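Local coordinates for protein peptidoglycan glycosyltransferase (Atopobium parvulum, PDB 4OVD) that belongs to the penicillin-binding proteins and joins a dimerisation domain to a penicillin-binding domain built round a five-stranded antiparallel sheet, at residues Gly160-Gly165 / Ala262-Pro267; Ser249-Asn254 / Leu284-Ser289; Gly365-Ala370 / Arg395-Tyr400; Thr426-Lys431 / Ala463-Met468; Gly484-Gly489 / Val518-Ser523. All blocks are in the same frame, centred on the assembly; numbering follows the deposited sequence.

Contact 1: residues Gly160-Gly165 / Ala262-Pro267; sequences GVQILG and AAASYP
Gln162, on the short helix 161-164, bonds through its carboxamide to Ser265 at the outer edge of the five-stranded antiparallel sheet of the penicillin-binding domain, much as a neighbouring strand would. Gln162 OE1 accepts a hydrogen bond from Ser265 N at 3.0 Å, in a fairly straight bond (164° at the hydrogen). Gln162 NE2 donates a hydrogen bond to Ser265 O, also at 3.0 Å; that oxygen lies nearly in the plane of the donating amide, although NE2 itself sits above the plane of the Ser265 carbonyl. Glutamine suits the place because one group carries both a donor and an acceptor, and its chain is long enough to cross from helix to strand: with CG anti to the backbone N (chi1 -165°) and an extended chain beyond, the amide is carried straight to the sheet edge. NE2 also bonds to Ser281 O, which helps to fix the rotation of the amide. The hydroxyl of Ser265 is engaged elsewhere, with the backbone N of Lys285 and with Ser249 OG. Thus a short helix outside the five-stranded sheet is tied to its edge strand 260-266 through buried polar atoms. A small apolar contact lies beside these bonds. The small Ala263 admits Ile163, and Ala263 O, itself bonded to Gln228 of helix 225-242, lies 3.5 Å from Ile163 CD1, which also comes within 4.2 Å of Ala263 CB.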
# COMPACT_ATOMS: atom_id res chain seq x y z
N GLY A 160 3.63 -4.60 -16.22
CA GLY A 160 3.08 -3.32 -15.83
C GLY A 160 1.77 -2.98 -16.49
O GLY A 160 1.23 -1.87 -16.26
N VAL A 161 1.21 -3.91 -17.26
CA VAL A 161 -0.03 -3.61 -17.96
C VAL A 161 -1.20 -3.42 -16.97
O VAL A 161 -2.20 -2.75 -17.26
CB VAL A 161 -0.36 -4.64 -19.03
CG1 VAL A 161 -0.94 -5.91 -18.42
CG2 VAL A 161 -1.37 -4.06 -20.00
N GLN A 162 -1.10 -4.05 -15.80
CA GLN A 162 -2.09 -3.88 -14.77
C GLN A 162 -2.16 -2.40 -14.35
O GLN A 162 -3.24 -1.85 -14.10
CB GLN A 162 -1.75 -4.76 -13.59
CG GLN A 162 -2.88 -4.97 -12.58
CD GLN A 162 -2.44 -5.97 -11.53
OE1 GLN A 162 -1.46 -5.75 -10.88
NE2 GLN A 162 -3.10 -7.08 -11.42
N ILE A 163 -1.02 -1.74 -14.29
CA ILE A 163 -0.95 -0.32 -13.92
C ILE A 163 -1.32 0.48 -15.14
O ILE A 163 -2.10 1.40 -15.09
CB ILE A 163 0.49 0.08 -13.48
CG1 ILE A 163 0.98 -0.73 -12.29
CG2 ILE A 163 0.62 1.55 -13.15
CD1 ILE A 163 0.06 -0.77 -11.10
N LEU A 164 -0.75 0.12 -16.28
CA LEU A 164 -1.04 0.87 -17.50
C LEU A 164 -2.52 0.86 -17.90
O LEU A 164 -3.06 1.88 -18.30
CB LEU A 164 -0.22 0.34 -18.68
CG LEU A 164 1.28 0.49 -18.48
CD1 LEU A 164 2.08 -0.36 -19.50
CD2 LEU A 164 1.61 1.96 -18.59
N GLY A 165 -3.14 -0.30 -17.82
CA GLY A 165 -4.54 -0.46 -18.24
C GLY A 165 -4.57 -0.77 -19.72
O GLY A 165 -3.54 -0.79 -20.37
N ALA A 262 7.06 0.63 -8.22
CA ALA A 262 6.48 -0.63 -8.72
C ALA A 262 5.28 -1.04 -7.90
O ALA A 262 5.19 -0.72 -6.74
CB ALA A 262 7.50 -1.73 -8.69
N ALA A 263 4.33 -1.73 -8.51
CA ALA A 263 3.17 -2.19 -7.80
C ALA A 263 2.44 -3.25 -8.58
O ALA A 263 2.27 -3.13 -9.82
CB ALA A 263 2.25 -1.00 -7.50
N ALA A 264 1.99 -4.28 -7.88
CA ALA A 264 1.25 -5.33 -8.55
C ALA A 264 0.39 -6.14 -7.61
O ALA A 264 0.63 -6.18 -6.42
CB ALA A 264 2.23 -6.25 -9.29
N SER A 265 -0.66 -6.74 -8.17
CA SER A 265 -1.55 -7.63 -7.49
C SER A 265 -1.67 -8.90 -8.33
O SER A 265 -1.62 -8.86 -9.53
CB SER A 265 -2.95 -6.98 -7.35
OG SER A 265 -2.88 -5.98 -6.40
N TYR A 266 -1.88 -10.01 -7.68
CA TYR A 266 -2.01 -11.29 -8.30
C TYR A 266 -3.45 -11.65 -8.03
O TYR A 266 -3.89 -11.53 -6.88
CB TYR A 266 -1.07 -12.34 -7.67
CG TYR A 266 -1.14 -13.69 -8.32
CD1 TYR A 266 -2.17 -14.56 -8.04
CD2 TYR A 266 -0.16 -14.11 -9.22
CE1 TYR A 266 -2.25 -15.79 -8.67
CE2 TYR A 266 -0.24 -15.35 -9.85
CZ TYR A 266 -1.30 -16.17 -9.57
OH TYR A 266 -1.39 -17.40 -10.15
N PRO A 267 -4.18 -12.17 -9.05
CA PRO A 267 -3.72 -12.46 -10.42
C PRO A 267 -3.40 -11.27 -11.29
O PRO A 267 -4.04 -10.20 -11.17
CB PRO A 267 -4.89 -13.26 -11.07
CG PRO A 267 -5.99 -13.30 -10.07
CD PRO A 267 -5.45 -12.84 -8.73

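Contact 2: residues Ser249-Asn254 / Leu284-Ser289; sequences SIMAMN and LKLVSS
Leu286 drops its branched end onto strand 248-253 between Ser249 and Met251, two residues that point to the same side of the sheet while Ile250 between them points away. Its two methyls divide the work. Leu286 CD1 meets Met251, 3.8 Å from the terminal CE, and Leu286 CD2 lies over Ser249, 3.6 Å from CB. The branching carbon presses closest of all, with Leu286 CG 3.5 Å from Ser249 CB, tighter than usual van der Waals contact. Such an approach suits a serine, whose side chain is small, and the leucine in turn offers two methyls to span two successive positions on the same side of the strand. Met251, present as selenomethionine, crosses the leucine obliquely; its chain starts anti to the backbone N (chi1 160°) and bends at the last torsion (chi3 -52°), which turns CE toward Leu286 CD1. Ser249 OG stands beside the helix, 3.8 Å from Lys285 CB, and is bonded to Ser265 OG on the adjacent strand, so this buried hydroxyl has its polar partner within the sheet. Lys285 sends its ammonium group away from Ser249, to Tyr266 O. Farther along, Met251 and Leu286 reach Ile419 and Phe418 of helix 418-429. Helical segments packed on a central antiparallel sheet are characteristic of the penicillin-binding fold; here helix 285-288 and helix 418-429 lie against strand 248-253.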
# COMPACT_ATOMS: atom_id res chain seq x y z
N SER A 249 -0.21 -8.81 -3.15
CA SER A 249 0.18 -7.53 -3.72
C SER A 249 1.57 -7.20 -3.31
O SER A 249 2.03 -7.67 -2.28
CB SER A 249 -0.67 -6.40 -3.15
OG SER A 249 -2.03 -6.55 -3.58
N ILE A 250 2.18 -6.29 -4.06
CA ILE A 250 3.51 -5.84 -3.74
C ILE A 250 3.68 -4.42 -4.23
O ILE A 250 3.15 -4.06 -5.27
CB ILE A 250 4.54 -6.87 -4.31
CG1 ILE A 250 5.95 -6.51 -3.92
CG2 ILE A 250 4.48 -6.83 -5.81
CD1 ILE A 250 6.91 -7.65 -4.22
N MSE A 251 4.40 -3.58 -3.51
CA MSE A 251 4.60 -2.20 -3.94
C MSE A 251 5.89 -1.65 -3.41
O MSE A 251 6.28 -1.98 -2.28
CB MSE A 251 3.43 -1.31 -3.43
CG MSE A 251 3.82 0.19 -3.42
SE MSE A 251 2.31 1.46 -3.20
CE MSE A 251 1.01 0.92 -4.56
N ALA A 252 6.59 -0.86 -4.20
CA ALA A 252 7.80 -0.21 -3.75
C ALA A 252 7.52 1.27 -4.03
O ALA A 252 7.11 1.57 -5.13
CB ALA A 252 8.98 -0.67 -4.53
N MSE A 253 7.80 2.15 -3.08
CA MSE A 253 7.48 3.55 -3.20
C MSE A 253 8.49 4.38 -2.48
O MSE A 253 9.23 3.89 -1.69
CB MSE A 253 6.09 3.84 -2.58
CG MSE A 253 5.93 4.27 -1.06
SE MSE A 253 4.02 4.74 -0.96
CE MSE A 253 4.23 6.63 -1.35
N ASN A 254 8.50 5.65 -2.80
CA ASN A 254 9.36 6.59 -2.19
C ASN A 254 8.48 7.23 -1.12
O ASN A 254 7.47 7.87 -1.43
CB ASN A 254 9.80 7.62 -3.24
CG ASN A 254 10.72 8.63 -2.69
OD1 ASN A 254 10.49 9.18 -1.65
ND2 ASN A 254 11.79 8.88 -3.38
N LEU A 284 -5.89 -3.18 -9.06
CA LEU A 284 -4.76 -3.33 -8.15
C LEU A 284 -5.46 -3.58 -6.84
O LEU A 284 -6.16 -2.68 -6.28
CB LEU A 284 -3.94 -2.07 -7.94
CG LEU A 284 -2.64 -1.83 -8.59
CD1 LEU A 284 -2.08 -0.57 -7.93
CD2 LEU A 284 -1.78 -3.05 -8.30
N LYS A 285 -5.28 -4.76 -6.30
CA LYS A 285 -5.94 -5.09 -5.04
C LYS A 285 -5.61 -4.11 -3.93
O LYS A 285 -6.47 -3.81 -3.12
CB LYS A 285 -5.63 -6.52 -4.64
CG LYS A 285 -6.29 -7.54 -5.57
CD LYS A 285 -6.00 -8.96 -5.11
CE LYS A 285 -6.92 -9.92 -5.89
NZ LYS A 285 -6.49 -11.30 -5.63
N LEU A 286 -4.37 -3.64 -3.86
CA LEU A 286 -3.99 -2.63 -2.84
C LEU A 286 -4.86 -1.44 -2.70
O LEU A 286 -4.83 -0.73 -1.70
CB LEU A 286 -2.63 -2.03 -3.22
CG LEU A 286 -1.52 -3.02 -3.08
CD1 LEU A 286 -0.29 -2.51 -3.76
CD2 LEU A 286 -1.26 -3.22 -1.61
N VAL A 287 -5.44 -1.07 -3.81
CA VAL A 287 -6.34 0.09 -3.96
C VAL A 287 -7.79 -0.19 -3.84
O VAL A 287 -8.60 0.56 -3.21
CB VAL A 287 -6.07 0.66 -5.39
CG1 VAL A 287 -6.96 1.79 -5.71
CG2 VAL A 287 -4.61 1.13 -5.48
N SER A 288 -8.21 -1.23 -4.53
CA SER A 288 -9.60 -1.52 -4.58
C SER A 288 -10.10 -2.65 -3.73
O SER A 288 -11.26 -2.84 -3.70
CB SER A 288 -9.99 -1.73 -6.05
OG SER A 288 -9.18 -2.77 -6.53
N SER A 289 -9.28 -3.47 -3.10
CA SER A 289 -9.87 -4.49 -2.21
C SER A 289 -9.62 -4.07 -0.76
O SER A 289 -8.64 -3.35 -0.46
CB SER A 289 -9.23 -5.87 -2.47
OG SER A 289 -9.39 -6.19 -3.82

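Contact 3: residues Gly365-Ala370 / Arg395-Tyr400; sequences GDKRFA and RSLDQY
Asp366, in the first turn of helix 366-375, meets the edge of the Tyr400 ring: its CG lies 3.7 Å from Tyr400 CD2, with carboxylate and ring planes 65° apart. Its backbone O and CB are also brushed by Leu397 CD1, 3.9 Å from Asp366 O. Lys367 contributes its backbone, N lying 4.0 Å from Leu397 CD1, and its CB; the extended remainder leads off to the surface. Phe369 turns inward, toward helices 353-364 and 404-408, with its CG anti to the backbone N (chi1 -178°); that places its ring edge against Tyr400 OH, 3.5 Å from Phe369 CD2, the two side chains crossing at about a right angle. Ala370 closes the contact. Its CB fits between Leu397 CB, at 3.8 Å, and Tyr400 OH, at 3.3 Å, a closeness that a small methyl permits. The partner is a short 3-10 turn, braced by Ser396 N bonding to Gln399 OE1. Since the joining is by carbon contacts and ring edges, the fit rests on shape more than on polar pairing. The weakly positive ring hydrogens of Tyr400 probably ease the position of the Asp366 carboxylate, which has the like-charged Glu360 close by.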
# COMPACT_ATOMS: atom_id res chain seq x y z
N GLY A 365 -7.63 6.09 24.86
CA GLY A 365 -9.02 6.50 24.99
C GLY A 365 -9.53 6.52 23.57
O GLY A 365 -8.78 6.80 22.62
N ASP A 366 -10.82 6.29 23.41
CA ASP A 366 -11.42 6.21 22.08
C ASP A 366 -11.38 7.50 21.32
O ASP A 366 -11.14 7.52 20.14
CB ASP A 366 -12.89 5.76 22.23
CG ASP A 366 -12.98 4.28 22.58
OD1 ASP A 366 -11.92 3.57 22.52
OD2 ASP A 366 -14.10 3.83 22.85
N LYS A 367 -11.64 8.58 22.01
CA LYS A 367 -11.63 9.90 21.38
C LYS A 367 -10.31 10.24 20.71
O LYS A 367 -10.32 10.64 19.54
CB LYS A 367 -11.99 10.98 22.40
CG LYS A 367 -11.92 12.39 21.81
CD LYS A 367 -12.64 13.39 22.71
CE LYS A 367 -12.34 14.79 22.22
NZ LYS A 367 -13.13 15.73 23.02
N ARG A 368 -9.19 10.16 21.46
CA ARG A 368 -7.88 10.46 20.86
C ARG A 368 -7.53 9.42 19.84
O ARG A 368 -6.86 9.73 18.84
CB ARG A 368 -6.75 10.63 21.90
CG ARG A 368 -6.88 11.92 22.70
CD ARG A 368 -5.81 12.11 23.76
NE ARG A 368 -5.89 11.07 24.79
CZ ARG A 368 -5.51 11.26 26.04
NH1 ARG A 368 -5.10 12.47 26.41
NH2 ARG A 368 -5.59 10.26 26.94
N PHE A 369 -8.01 8.19 20.05
CA PHE A 369 -7.74 7.14 19.08
C PHE A 369 -8.43 7.46 17.79
O PHE A 369 -7.81 7.47 16.73
CB PHE A 369 -8.21 5.77 19.58
CG PHE A 369 -7.90 4.63 18.63
CD1 PHE A 369 -6.59 4.13 18.51
CD2 PHE A 369 -8.88 4.05 17.91
CE1 PHE A 369 -6.34 3.09 17.70
CE2 PHE A 369 -8.62 2.96 17.10
CZ PHE A 369 -7.35 2.46 17.01
N ALA A 370 -9.74 7.67 17.85
CA ALA A 370 -10.49 7.97 16.64
C ALA A 370 -9.97 9.25 15.97
O ALA A 370 -9.98 9.37 14.74
CB ALA A 370 -11.97 8.07 16.95
N ARG A 395 -15.58 2.66 11.46
CA ARG A 395 -16.55 3.31 12.29
C ARG A 395 -16.05 4.67 12.73
O ARG A 395 -14.88 4.81 13.01
CB ARG A 395 -16.80 2.51 13.56
CG ARG A 395 -17.69 1.32 13.37
CD ARG A 395 -17.66 0.45 14.60
NE ARG A 395 -18.47 -0.73 14.38
CZ ARG A 395 -19.56 -1.03 15.07
NH1 ARG A 395 -19.94 -0.28 16.09
NH2 ARG A 395 -20.24 -2.14 14.77
N SER A 396 -16.92 5.68 12.74
CA SER A 396 -16.54 7.00 13.27
C SER A 396 -16.71 6.92 14.81
O SER A 396 -17.30 5.97 15.35
CB SER A 396 -17.44 8.07 12.72
OG SER A 396 -18.76 7.70 13.06
N LEU A 397 -16.12 7.86 15.52
CA LEU A 397 -16.16 7.86 16.99
C LEU A 397 -17.56 7.67 17.55
O LEU A 397 -17.74 6.81 18.41
CB LEU A 397 -15.61 9.17 17.55
CG LEU A 397 -15.72 9.29 19.07
CD1 LEU A 397 -14.95 8.15 19.73
CD2 LEU A 397 -15.22 10.66 19.52
N ASP A 398 -18.54 8.41 17.03
CA ASP A 398 -19.91 8.30 17.55
C ASP A 398 -20.55 6.95 17.28
O ASP A 398 -21.57 6.65 17.84
CB ASP A 398 -20.83 9.46 17.12
CG ASP A 398 -21.12 9.48 15.64
OD1 ASP A 398 -20.26 8.99 14.87
OD2 ASP A 398 -22.19 9.99 15.22
N GLN A 399 -19.95 6.12 16.43
CA GLN A 399 -20.50 4.79 16.18
C GLN A 399 -19.75 3.73 17.02
O GLN A 399 -20.11 2.56 16.99
CB GLN A 399 -20.36 4.42 14.70
CG GLN A 399 -21.04 5.29 13.66
CD GLN A 399 -20.68 4.80 12.23
OE1 GLN A 399 -19.55 4.93 11.78
NE2 GLN A 399 -21.68 4.28 11.51
N TYR A 400 -18.73 4.13 17.77
CA TYR A 400 -17.99 3.14 18.55
C TYR A 400 -18.89 2.52 19.58
O TYR A 400 -19.78 3.15 20.14
CB TYR A 400 -16.77 3.73 19.30
CG TYR A 400 -15.47 3.94 18.51
CD1 TYR A 400 -15.48 4.32 17.19
CD2 TYR A 400 -14.23 3.92 19.16
CE1 TYR A 400 -14.31 4.58 16.49
CE2 TYR A 400 -13.04 4.15 18.46
CZ TYR A 400 -13.09 4.50 17.12
OH TYR A 400 -11.93 4.80 16.44

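Contact 4: residues Thr426-Lys431 / Ala463-Met468; sequences TAVANK and AELDMM
Of residues 426-431 and 463-468, Val428 and Leu465 come nearest, their CA atoms 6.6 Å apart. One lies in the last turn of helix 418-429, which ends as Asn430 leaves helical angles; the other lies within the longer helix 458-474. A beta-branched valine keeps its bulk near the backbone, and so allows the helices to come close. Val428 CG1, set anti to the backbone N (chi1 170°), packs among three residues of the other helix: it is 3.7 Å from Glu464 CB, 3.7 Å from Leu465 CD2 and 3.8 Å from the selenium of Met468, a selenomethionine here. Leu465 and Val428 slide past each other in opposite directions, and Leu465 CG lies 3.6 Å from Val428 O. The Glu464 side chain crosses the valine at about a right angle and shows it only methylene; a bend at its second torsion (chi2 -71°) then carries the carboxylate off to Thr302 of helix 298-307, where OE1 is hydrogen-bonded. That same helix packs on Val428 from its Val299 and Ser303. Ile517 of strand 510-518 touches Ala429, Leu465 and Met468 as well. The interface is therefore held by dispersion in a buried setting, and the one charged residue in it contributes carbon to the packing while its anionic end, probably costly to bury alone, is met by a hydroxyl from a third helix.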
# COMPACT_ATOMS: atom_id res chain seq x y z
N THR A 426 4.02 6.16 5.55
CA THR A 426 4.85 7.22 5.02
C THR A 426 5.10 8.30 6.09
O THR A 426 6.18 8.80 6.11
CB THR A 426 4.41 7.86 3.68
OG1 THR A 426 3.18 8.60 3.82
CG2 THR A 426 4.30 6.82 2.63
N ALA A 427 4.13 8.64 6.93
CA ALA A 427 4.34 9.62 7.96
C ALA A 427 5.47 9.22 8.90
O ALA A 427 6.29 10.05 9.29
CB ALA A 427 3.06 9.88 8.75
N VAL A 428 5.55 7.94 9.23
CA VAL A 428 6.64 7.49 10.10
C VAL A 428 7.96 7.57 9.34
O VAL A 428 9.03 7.92 9.89
CB VAL A 428 6.37 6.07 10.63
CG1 VAL A 428 7.58 5.49 11.33
CG2 VAL A 428 5.20 6.11 11.57
N ALA A 429 7.91 7.27 8.06
CA ALA A 429 9.16 7.29 7.27
C ALA A 429 9.52 8.66 6.73
O ALA A 429 10.57 8.81 6.15
CB ALA A 429 9.04 6.34 6.10
N ASN A 430 8.64 9.66 6.85
CA ASN A 430 8.97 10.94 6.29
C ASN A 430 8.88 12.08 7.29
O ASN A 430 8.26 13.11 7.00
CB ASN A 430 8.07 11.18 5.13
CG ASN A 430 8.41 12.45 4.41
OD1 ASN A 430 9.55 12.70 4.13
ND2 ASN A 430 7.42 13.19 4.02
N LYS A 431 9.40 11.85 8.49
CA LYS A 431 9.45 12.89 9.53
C LYS A 431 8.12 13.38 9.94
O LYS A 431 7.94 14.53 10.30
CB LYS A 431 10.33 14.04 9.06
CG LYS A 431 11.77 13.55 8.87
CD LYS A 431 12.70 14.56 8.17
CE LYS A 431 12.93 15.85 8.97
NZ LYS A 431 13.54 15.64 10.32
N ALA A 463 10.72 7.89 17.09
CA ALA A 463 10.53 6.87 18.12
C ALA A 463 9.86 5.64 17.45
O ALA A 463 10.24 4.53 17.72
CB ALA A 463 9.65 7.42 19.24
N GLU A 464 8.91 5.85 16.52
CA GLU A 464 8.29 4.74 15.84
C GLU A 464 9.29 3.96 14.94
O GLU A 464 9.27 2.70 14.91
CB GLU A 464 7.12 5.19 15.02
CG GLU A 464 5.96 5.71 15.83
CD GLU A 464 5.20 4.62 16.60
OE1 GLU A 464 4.91 3.53 16.04
OE2 GLU A 464 4.89 4.88 17.79
N LEU A 465 10.13 4.67 14.20
CA LEU A 465 11.12 4.00 13.39
C LEU A 465 12.05 3.17 14.26
O LEU A 465 12.44 2.04 13.88
CB LEU A 465 11.98 4.99 12.60
CG LEU A 465 11.40 5.65 11.35
CD1 LEU A 465 12.37 6.72 10.80
CD2 LEU A 465 11.05 4.60 10.28
N ASP A 466 12.45 3.74 15.41
CA ASP A 466 13.28 3.01 16.35
C ASP A 466 12.62 1.69 16.75
O ASP A 466 13.25 0.65 16.78
CB ASP A 466 13.63 3.83 17.59
CG ASP A 466 14.75 3.18 18.41
OD1 ASP A 466 15.89 3.15 17.91
OD2 ASP A 466 14.48 2.69 19.54
N MSE A 467 11.34 1.72 17.05
CA MSE A 467 10.66 0.51 17.43
C MSE A 467 10.51 -0.42 16.25
O MSE A 467 10.66 -1.61 16.41
CB MSE A 467 9.31 0.68 18.09
CG MSE A 467 9.47 1.47 19.35
SE MSE A 467 7.79 1.69 20.34
CE MSE A 467 6.92 3.08 19.24
N MSE A 468 10.28 0.10 15.05
CA MSE A 468 10.12 -0.74 13.86
C MSE A 468 11.44 -1.38 13.53
O MSE A 468 11.47 -2.42 12.92
CB MSE A 468 9.62 0.07 12.72
CG MSE A 468 8.16 0.39 13.03
SE MSE A 468 7.65 1.71 11.65
CE MSE A 468 7.72 0.64 10.03

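Contact 5: residues Gly484-Gly489 / Val518-Ser523; sequences GYTVAG and VNPSES
Thr486 and Asn519 are joined by two hydrogen bonds that use both backbone polar atoms of the threonine. Thr486 N donates to the side-chain OD1 of Asn519 at 2.8 Å, nearly straight (173° at the hydrogen) and almost head-on to the amide carbonyl. Thr486 O in turn accepts from Asn519 N, also at 2.8 Å. Asparagine suits the site twice over: with CG anti to the carbonyl carbon and beside the backbone N, its short amide brings OD1 back toward Thr486 N to stand in for a strand carbonyl, and it tolerates the positive phi (39°) with which the chain turns away from the sheet. Beyond the amide oxygen, Asn519 ND2 lies at the edge of the Tyr485 ring, 3.4 Å from Tyr485 CD2, with amide and ring planes only 27° apart. Tyr485 CD2 also packs on Val518 CG1 at 3.8 Å, while the hydroxyl of Tyr485 bonds to Ile559 O near the end of the chain. Next comes a non-hydrogen-bonded antiparallel pair, Val487 with Val518, their CA atoms 4.7 Å apart. Pro520, rigid at the start of the turn, sets CD 3.9 Å from Thr486 CG2 and CG 4.1 Å from Ala488 CB. The contact thus finishes the pairing of strands 487-495 and 510-518 at the sheet edge. Val487 and Val518 face Phe546 of helix 542-556, whereas Ala488 and Pro520 lie against helix 458-474 through Met468 and Leu465.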
# COMPACT_ATOMS: atom_id res chain seq x y z
N GLY A 484 23.70 -5.29 5.06
CA GLY A 484 24.22 -3.96 4.66
C GLY A 484 23.24 -2.78 4.74
O GLY A 484 23.61 -1.63 4.51
N TYR A 485 21.97 -3.03 5.09
CA TYR A 485 21.00 -1.95 5.15
C TYR A 485 20.28 -1.91 6.47
O TYR A 485 20.30 -2.84 7.21
CB TYR A 485 19.95 -2.16 4.06
CG TYR A 485 20.49 -2.09 2.64
CD1 TYR A 485 21.03 -3.20 2.00
CD2 TYR A 485 20.41 -0.90 1.93
CE1 TYR A 485 21.50 -3.10 0.70
CE2 TYR A 485 20.86 -0.81 0.65
CZ TYR A 485 21.42 -1.90 0.05
OH TYR A 485 21.84 -1.73 -1.22
N THR A 486 19.62 -0.81 6.76
CA THR A 486 18.80 -0.72 7.98
C THR A 486 17.39 -0.89 7.50
O THR A 486 17.06 -0.34 6.50
CB THR A 486 18.91 0.65 8.66
OG1 THR A 486 20.22 0.82 9.17
CG2 THR A 486 17.94 0.72 9.81
N VAL A 487 16.61 -1.74 8.14
CA VAL A 487 15.20 -1.99 7.78
C VAL A 487 14.36 -1.81 9.02
O VAL A 487 14.64 -2.41 10.05
CB VAL A 487 15.01 -3.40 7.21
CG1 VAL A 487 13.54 -3.75 6.93
CG2 VAL A 487 15.85 -3.54 5.97
N ALA A 488 13.41 -0.88 8.95
CA ALA A 488 12.47 -0.67 10.02
C ALA A 488 11.15 -1.22 9.43
O ALA A 488 10.77 -0.85 8.34
CB ALA A 488 12.34 0.79 10.30
N GLY A 489 10.49 -2.13 10.10
CA GLY A 489 9.28 -2.62 9.56
C GLY A 489 8.38 -3.31 10.54
O GLY A 489 8.66 -3.37 11.73
N VAL A 518 13.49 0.95 3.98
CA VAL A 518 14.91 0.66 3.85
C VAL A 518 15.69 1.98 4.06
O VAL A 518 15.28 2.99 3.52
CB VAL A 518 15.23 0.06 2.46
CG1 VAL A 518 16.66 -0.40 2.39
CG2 VAL A 518 14.32 -1.11 2.15
N ASN A 519 16.76 1.95 4.87
CA ASN A 519 17.60 3.10 5.18
C ASN A 519 16.72 4.29 5.34
O ASN A 519 16.70 5.21 4.48
CB ASN A 519 18.64 3.32 4.11
CG ASN A 519 19.66 2.20 4.07
OD1 ASN A 519 19.64 1.31 4.91
ND2 ASN A 519 20.57 2.24 3.09
N PRO A 520 15.92 4.26 6.42
CA PRO A 520 14.94 5.27 6.74
C PRO A 520 15.50 6.70 6.78
O PRO A 520 14.77 7.63 6.46
CB PRO A 520 14.45 4.83 8.11
CG PRO A 520 14.74 3.36 8.14
CD PRO A 520 16.06 3.29 7.52
N SER A 521 16.79 6.85 7.13
CA SER A 521 17.43 8.15 7.14
C SER A 521 17.67 8.67 5.72
O SER A 521 17.98 9.83 5.56
CB SER A 521 18.75 8.08 7.94
OG SER A 521 19.69 7.12 7.39
N GLU A 522 17.55 7.84 4.68
CA GLU A 522 17.73 8.29 3.27
C GLU A 522 16.43 8.68 2.57
O GLU A 522 16.48 9.29 1.52
CB GLU A 522 18.49 7.25 2.43
CG GLU A 522 19.92 6.99 2.95
CD GLU A 522 20.78 6.10 2.04
OE1 GLU A 522 20.38 5.81 0.89
OE2 GLU A 522 21.90 5.72 2.48
N SER A 523 15.28 8.26 3.11
CA SER A 523 13.95 8.64 2.63
C SER A 523 13.71 8.27 1.17
O SER A 523 13.09 9.01 0.43
CB SER A 523 13.73 10.16 2.83
OG SER A 523 13.92 10.54 4.19

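Contacts 1, 2 and 5 all reach the same five-stranded sheet, contacts 1 and 5 at its two outermost strands, 26 Å apart between centres. Contacts 1 and 2, with centres 9 Å apart, share neighbouring strands, where Ala264 O probably accepts a hydrogen bond from Ile250 N at 2.8 Å. Contacts 4 and 5, with centres 10 Å apart, are joined by a probable hydrogen bond from Gly489 N to Met468 O at 3.0 Å, which ties helix 458-474 to strand 487-495. Contact 2 reaches contact 4 by packing, Met253 CE on Thr426 CG2 at 4.0 Å. Contact 3 stands apart at the surface, its nearest atoms about 11 Å from contact 4. A bound calcium ion lies about 12 Å from the Met468 side chain.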